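Local coordinates for endonuclease 8-like L720 (Acanthamoeba polyphaga mimivirus, PDB 4MB7), which is an endonuclease VIII-like protein of a giant virus, related to the formamidopyrimidine-DNA glycosylase family and carrying its H2TH domain and a bound zinc ion, at residues N144-Y148 with N149-S153; S214-K217 with I218-L222. All blocks are in the same frame, centred on the assembly; numbering follows the deposited sequence. Where two conformers were deposited one is given.

Interaction 1. Residues N144-Y148 with N149-S153; sequences NRFDY and NLFQS
Asp147 caps the helix that starts just after it: its OD1 accepts from Leu150 N at 3.1 Å, a nearly straight bond (167°) that meets the oxygen from above the carboxylate plane. With CG anti to the backbone N (chi1 -171°), the carboxylate folds over the first helical turn, where a water donates to OD1 and accepts from Asn149 N. Asp147 O takes Phe151 N at 2.8 Å, so this N-cap residue grips the turn through side chain and backbone. Next to it, CG of Gln152 sits over one face of the Tyr148 ring, 3.9 Å from its centroid, a CH-pi contact one turn along the helix. The Gln152 chain bends at chi2, and NE2 comes to 3.6 Å from Tyr148 CE1. Asn149 OD1 lies at the edge of the same ring. This is the start of helix 148-161 in the H2TH domain. On another flank, Phe146 CE1 lies 3.6 Å from Phe151 CG, the two rings inclined at 53°. The buried Phe151 also packs on Cys212 of helix 205-230. Asp147 also shares a backbone hydrogen bond with Lys138, and Leu150 touches Lys138 and Tyr139.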
ATOM      1  N   ASN A 144      -8.120   8.165   4.870  1.00 26.11           N
ATOM      2  CA  ASN A 144      -9.118   9.039   5.482  1.00 26.08           C
ATOM      3  C   ASN A 144     -10.496   8.939   4.825  1.00 26.37           C
ATOM      4  O   ASN A 144     -11.487   9.408   5.376  1.00 24.55           O
ATOM      5  CB  ASN A 144      -8.636  10.491   5.489  1.00 39.10           C
ATOM      6  CG  ASN A 144      -7.619  10.762   6.580  0.60 29.29           C
ATOM      7  OD1 ASN A 144      -7.745  10.263   7.699  0.60 70.10           O
ATOM      8  ND2 ASN A 144      -6.602  11.554   6.259  0.60 74.08           N
ATOM      9  N   ARG A 145     -10.555   8.328   3.647  1.00 18.34           N
ATOM     10  CA  ARG A 145     -11.832   8.125   2.974  1.00 23.57           C
ATOM     11  C   ARG A 145     -12.432   6.757   3.291  1.00 25.89           C
ATOM     12  O   ARG A 145     -13.433   6.361   2.692  1.00 25.64           O
ATOM     13  CB  ARG A 145     -11.689   8.309   1.461  1.00 27.53           C
ATOM     14  CG  ARG A 145     -11.506   9.755   1.031  1.00 32.27           C
ATOM     15  CD  ARG A 145     -11.736   9.922  -0.462  1.00 36.63           C
ATOM     16  N   PHE A 146     -11.819   6.043   4.232  1.00 20.39           N
ATOM     17  CA  PHE A 146     -12.315   4.732   4.645  1.00 20.70           C
ATOM     18  C   PHE A 146     -13.776   4.803   5.073  1.00 22.80           C
ATOM     19  O   PHE A 146     -14.158   5.648   5.882  1.00 27.17           O
ATOM     20  CB  PHE A 146     -11.464   4.148   5.779  1.00 19.97           C
ATOM     21  CG  PHE A 146     -11.971   2.830   6.300  1.00 22.09           C
ATOM     22  CD1 PHE A 146     -11.763   1.660   5.585  1.00 24.83           C
ATOM     23  CD2 PHE A 146     -12.649   2.758   7.507  1.00 22.67           C
ATOM     24  CE1 PHE A 146     -12.228   0.445   6.059  1.00 28.29           C
ATOM     25  CE2 PHE A 146     -13.114   1.548   7.988  1.00 23.96           C
ATOM     26  CZ  PHE A 146     -12.903   0.388   7.262  1.00 29.15           C
ATOM     27  N   ASP A 147     -14.587   3.915   4.508  1.00 22.07           N
ATOM     28  CA  ASP A 147     -16.016   3.877   4.788  1.00 26.39           C
ATOM     29  C   ASP A 147     -16.352   2.544   5.442  1.00 30.39           C
ATOM     30  O   ASP A 147     -16.436   1.517   4.767  1.00 25.97           O
ATOM     31  CB  ASP A 147     -16.808   4.061   3.489  1.00 28.12           C
ATOM     32  CG  ASP A 147     -18.297   4.258   3.724  1.00 40.74           C
ATOM     33  OD1 ASP A 147     -18.905   3.462   4.470  1.00 38.52           O
ATOM     34  OD2 ASP A 147     -18.862   5.216   3.157  1.00 51.43           O
ATOM     35  N   TYR A 148     -16.546   2.572   6.760  1.00 23.21           N
ATOM     36  CA  TYR A 148     -16.789   1.363   7.545  1.00 24.79           C
ATOM     37  C   TYR A 148     -17.930   0.507   7.003  1.00 26.31           C
ATOM     38  O   TYR A 148     -17.755  -0.686   6.758  1.00 26.64           O
ATOM     39  CB  TYR A 148     -17.058   1.720   9.012  1.00 30.40           C
ATOM     40  CG  TYR A 148     -17.311   0.518   9.897  1.00 35.12           C
ATOM     41  CD1 TYR A 148     -16.257  -0.173  10.481  1.00 41.91           C
ATOM     42  CD2 TYR A 148     -18.605   0.074  10.149  1.00 28.49           C
ATOM     43  CE1 TYR A 148     -16.484  -1.273  11.289  1.00 48.33           C
ATOM     44  CE2 TYR A 148     -18.840  -1.025  10.956  1.00 32.59           C
ATOM     45  CZ  TYR A 148     -17.776  -1.694  11.523  1.00 37.61           C
ATOM     46  OH  TYR A 148     -18.005  -2.788  12.328  1.00 49.84           O
ATOM     47  N   ASN A 149     -19.098   1.117   6.823  1.00 26.98           N
ATOM     48  CA  ASN A 149     -20.274   0.381   6.366  1.00 30.95           C
ATOM     49  C   ASN A 149     -20.099  -0.248   4.988  1.00 33.87           C
ATOM     50  O   ASN A 149     -20.497  -1.392   4.767  1.00 33.54           O
ATOM     51  CB  ASN A 149     -21.519   1.269   6.396  1.00 45.24           C
ATOM     52  CG  ASN A 149     -22.032   1.507   7.806  1.00 51.85           C
ATOM     53  OD1 ASN A 149     -21.749   0.733   8.720  1.00 41.96           O
ATOM     54  ND2 ASN A 149     -22.797   2.577   7.985  1.00 45.32           N
ATOM     55  N   LEU A 150     -19.502   0.498   4.065  1.00 28.37           N
ATOM     56  CA  LEU A 150     -19.268  -0.011   2.720  1.00 28.22           C
ATOM     57  C   LEU A 150     -18.195  -1.098   2.721  1.00 27.15           C
ATOM     58  O   LEU A 150     -18.277  -2.060   1.958  1.00 28.80           O
ATOM     59  CB  LEU A 150     -18.886   1.126   1.768  1.00 26.81           C
ATOM     60  CG  LEU A 150     -18.780   0.751   0.289  1.00 56.59           C
ATOM     61  CD1 LEU A 150     -20.011  -0.020  -0.159  1.00 57.81           C
ATOM     62  CD2 LEU A 150     -18.591   1.995  -0.563  1.00 67.77           C
ATOM     63  N   PHE A 151     -17.195  -0.941   3.584  1.00 31.94           N
ATOM     64  CA  PHE A 151     -16.132  -1.935   3.714  1.00 27.93           C
ATOM     65  C   PHE A 151     -16.679  -3.261   4.220  1.00 28.62           C
ATOM     66  O   PHE A 151     -16.297  -4.325   3.735  1.00 31.88           O
ATOM     67  CB  PHE A 151     -15.029  -1.436   4.652  1.00 26.61           C
ATOM     68  CG  PHE A 151     -14.014  -2.489   5.011  1.00 30.57           C
ATOM     69  CD1 PHE A 151     -12.976  -2.796   4.144  1.00 27.29           C
ATOM     70  CD2 PHE A 151     -14.098  -3.172   6.217  1.00 31.65           C
ATOM     71  CE1 PHE A 151     -12.044  -3.764   4.471  1.00 34.70           C
ATOM     72  CE2 PHE A 151     -13.170  -4.141   6.547  1.00 37.14           C
ATOM     73  CZ  PHE A 151     -12.141  -4.437   5.672  1.00 25.69           C
ATOM     74  N   GLN A 152     -17.571  -3.192   5.203  1.00 26.51           N
ATOM     75  CA  GLN A 152     -18.148  -4.395   5.795  1.00 32.95           C
ATOM     76  C   GLN A 152     -19.002  -5.162   4.793  1.00 34.61           C
ATOM     77  O   GLN A 152     -18.923  -6.386   4.713  1.00 30.31           O
ATOM     78  CB  GLN A 152     -18.967  -4.050   7.043  1.00 36.33           C
ATOM     79  CG  GLN A 152     -18.128  -3.600   8.228  1.00 35.93           C
ATOM     80  CD  GLN A 152     -17.221  -4.699   8.754  1.00 62.69           C
ATOM     81  OE1 GLN A 152     -17.472  -5.885   8.540  1.00 66.61           O
ATOM     82  NE2 GLN A 152     -16.158  -4.307   9.447  1.00 61.11           N
ATOM     83  N   SER A 153     -19.814  -4.436   4.030  1.00 30.93           N
ATOM     84  CA  SER A 153     -20.649  -5.047   3.002  1.00 33.12           C
ATOM     85  C   SER A 153     -19.780  -5.697   1.931  1.00 47.61           C
ATOM     86  O   SER A 153     -20.050  -6.812   1.485  1.00 31.43           O
ATOM     87  CB  SER A 153     -21.561  -3.999   2.362  1.00 34.42           C
ATOM     88  OG  SER A 153     -22.332  -3.325   3.342  1.00 66.98           O
TER
HETATM   89  O   HOH W   1     -19.771   4.013   7.379  1.00 33.31           O

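Interaction 2. Residues S214-K217 with I218-L222; sequences SLKK and IIDLL
Residues 214-217 and 218-222 form two consecutive turns of one alpha-helix, part of helix 205-230 in the H2TH domain, and are joined by four i to i+4 backbone hydrogen bonds. Ile218 N reaches Ser214 O at 3.0 Å and Ile219 N reaches Leu215 O at 3.1 Å; Asp220 N and Leu221 N bond in the same way to Lys216 O and Lys217 O. The side chains then divide between a packed flank and a more open one. Ile218 and Ile219 each carry CG1 beside the backbone N, which lays that branch against the carbonyl four residues earlier: Ile218 CG1 is 3.2 Å from Ser214 O. The CD1 end of Ile218 runs on toward the Ser214 hydroxyl, 3.8 Å from OG. Ile218 also packs on Leu184 and Glu187 of helix 182-191, while Ser214 and Leu215 touch Ala188 there. The polar ends of this flank converge on Asp191, whose OD2 is hydrogen-bonded to Ser214 OG and forms a salt bridge with Lys217 NZ. To get there the Lys217 chain bends at chi2 and chi3 (-108° and -58°), its aliphatic part lying alongside Leu221 and pointing the same way. On the more open flank, in the conformer given, Lys216 runs out extended beyond CG, and its NZ is 6.3 Å from Asp220 OD2, too far for an ion pair. The Asp220 carboxylate instead lies back over the preceding turn, where OD2 comes to 3.2 Å from Lys216 O; both are acceptors, so this is no hydrogen bond. At the Leu221 end, Lys217 CD meets Leu221 CD1 at 3.7 Å.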
ATOM      1  N   SER A 214      -8.338  -5.636  14.752  1.00 19.75           N
ATOM      2  CA  SER A 214      -6.919  -5.843  15.010  1.00 19.55           C
ATOM      3  C   SER A 214      -6.062  -5.177  13.943  1.00 18.16           C
ATOM      4  O   SER A 214      -5.079  -4.508  14.257  1.00 18.10           O
ATOM      5  CB  SER A 214      -6.601  -7.338  15.076  1.00 20.36           C
ATOM      6  OG  SER A 214      -5.212  -7.552  15.261  1.00 24.15           O
ATOM      7  N   LEU A 215      -6.441  -5.366  12.682  1.00 19.34           N
ATOM      8  CA  LEU A 215      -5.721  -4.762  11.564  1.00 22.55           C
ATOM      9  C   LEU A 215      -5.667  -3.246  11.696  1.00 18.00           C
ATOM     10  O   LEU A 215      -4.601  -2.642  11.580  1.00 17.66           O
ATOM     11  CB  LEU A 215      -6.367  -5.155  10.233  1.00 18.02           C
ATOM     12  CG  LEU A 215      -6.089  -6.568   9.720  1.00 19.21           C
ATOM     13  CD1 LEU A 215      -7.009  -6.902   8.558  1.00 22.78           C
ATOM     14  CD2 LEU A 215      -4.631  -6.704   9.304  1.00 18.89           C
ATOM     15  N   LYS A 216      -6.816  -2.635  11.960  1.00 18.78           N
ATOM     16  CA  LYS A 216      -6.872  -1.183  12.073  0.50 18.81           C
ATOM     17  C   LYS A 216      -6.111  -0.681  13.297  1.00 19.67           C
ATOM     18  O   LYS A 216      -5.504   0.391  13.255  1.00 19.50           O
ATOM     19  CB  LYS A 216      -8.318  -0.680  12.086  0.50 32.20           C
ATOM     20  CG  LYS A 216      -8.437   0.819  11.859  0.50 20.24           C
ATOM     21  CD  LYS A 216      -9.863   1.234  11.543  0.50 29.90           C
ATOM     22  CE  LYS A 216      -9.927   2.704  11.151  0.50 52.82           C
ATOM     23  NZ  LYS A 216     -11.323   3.152  10.882  0.50 32.65           N
ATOM     24  N   LYS A 217      -6.125  -1.462  14.375  1.00 18.55           N
ATOM     25  CA  LYS A 217      -5.416  -1.093  15.597  1.00 21.78           C
ATOM     26  C   LYS A 217      -3.907  -1.040  15.375  1.00 19.44           C
ATOM     27  O   LYS A 217      -3.245  -0.087  15.786  1.00 19.53           O
ATOM     28  CB  LYS A 217      -5.748  -2.074  16.723  1.00 20.79           C
ATOM     29  CG  LYS A 217      -5.164  -1.693  18.074  1.00 25.49           C
ATOM     30  CD  LYS A 217      -4.016  -2.608  18.466  1.00 43.56           C
ATOM     31  CE  LYS A 217      -4.463  -4.057  18.520  1.00 58.75           C
ATOM     32  NZ  LYS A 217      -3.368  -4.957  18.973  1.00 34.83           N
ATOM     33  N   ILE A 218      -3.374  -2.068  14.722  1.00 19.23           N
ATOM     34  CA  ILE A 218      -1.949  -2.150  14.425  1.00 19.06           C
ATOM     35  C   ILE A 218      -1.517  -1.047  13.456  1.00 18.49           C
ATOM     36  O   ILE A 218      -0.438  -0.468  13.601  1.00 18.57           O
ATOM     37  CB  ILE A 218      -1.581  -3.539  13.863  1.00 19.47           C
ATOM     38  CG1 ILE A 218      -1.955  -4.626  14.873  1.00 29.46           C
ATOM     39  CG2 ILE A 218      -0.099  -3.615  13.530  1.00 24.21           C
ATOM     40  CD1 ILE A 218      -1.829  -6.035  14.340  1.00 34.07           C
ATOM     41  N   ILE A 219      -2.366  -0.754  12.474  1.00 19.11           N
ATOM     42  CA  ILE A 219      -2.110   0.347  11.551  1.00 18.50           C
ATOM     43  C   ILE A 219      -2.063   1.675  12.306  1.00 27.25           C
ATOM     44  O   ILE A 219      -1.201   2.518  12.046  1.00 19.21           O
ATOM     45  CB  ILE A 219      -3.168   0.406  10.431  1.00 20.12           C
ATOM     46  CG1 ILE A 219      -3.006  -0.790   9.491  1.00 17.48           C
ATOM     47  CG2 ILE A 219      -3.056   1.710   9.646  1.00 17.44           C
ATOM     48  CD1 ILE A 219      -4.124  -0.928   8.479  1.00 17.21           C
ATOM     49  N   ASP A 220      -2.983   1.846  13.252  1.00 18.84           N
ATOM     50  CA  ASP A 220      -3.002   3.034  14.105  1.00 19.60           C
ATOM     51  C   ASP A 220      -1.717   3.153  14.920  1.00 28.02           C
ATOM     52  O   ASP A 220      -1.162   4.243  15.060  1.00 21.77           O
ATOM     53  CB  ASP A 220      -4.201   3.000  15.056  1.00 24.13           C
ATOM     54  CG  ASP A 220      -5.521   3.224  14.349  1.00 49.48           C
ATOM     55  OD1 ASP A 220      -5.523   3.778  13.228  1.00 29.96           O
ATOM     56  OD2 ASP A 220      -6.564   2.850  14.927  1.00 26.25           O
ATOM     57  N   LEU A 221      -1.262   2.028  15.463  1.00 19.44           N
ATOM     58  CA  LEU A 221      -0.040   1.994  16.259  1.00 20.51           C
ATOM     59  C   LEU A 221       1.181   2.345  15.415  1.00 20.17           C
ATOM     60  O   LEU A 221       2.046   3.101  15.850  1.00 23.70           O
ATOM     61  CB  LEU A 221       0.150   0.619  16.904  1.00 25.91           C
ATOM     62  CG  LEU A 221      -0.798   0.249  18.047  1.00 27.67           C
ATOM     63  CD1 LEU A 221      -0.563  -1.188  18.492  1.00 27.92           C
ATOM     64  CD2 LEU A 221      -0.622   1.206  19.214  1.00 31.07           C
ATOM     65  N   LEU A 222       1.245   1.788  14.209  1.00 21.43           N
ATOM     66  CA  LEU A 222       2.334   2.088  13.288  1.00 29.17           C
ATOM     67  C   LEU A 222       2.336   3.561  12.904  1.00 20.78           C
ATOM     68  O   LEU A 222       3.393   4.179  12.795  1.00 21.35           O
ATOM     69  CB  LEU A 222       2.238   1.214  12.037  1.00 24.50           C
ATOM     70  CG  LEU A 222       2.663  -0.246  12.200  1.00 22.43           C
ATOM     71  CD1 LEU A 222       2.188  -1.074  11.022  1.00 24.04           C
ATOM     72  CD2 LEU A 222       4.174  -0.341  12.343  1.00 32.41           C
TER

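From the N terminus, interaction 1 comes first, where the loop after helix 126-136 turns into helix 148-161. Interaction 2 follows some sixty residues later within helix 205-230. Each is local, joining adjoining segments with no residue between them, so neither closes a long loop; they stand in series, without nesting or crossing. Their centres lie about 16 Å apart, and they touch where Phe146 CD2 meets Lys216 NZ, in the conformer given, at 3.6 Å, a packing contact. Interaction 1 packs the loop end and the first turn of helix 148-161 on helix 205-230, and interaction 2 carries the latter on to helix 182-191, all within the H2TH domain.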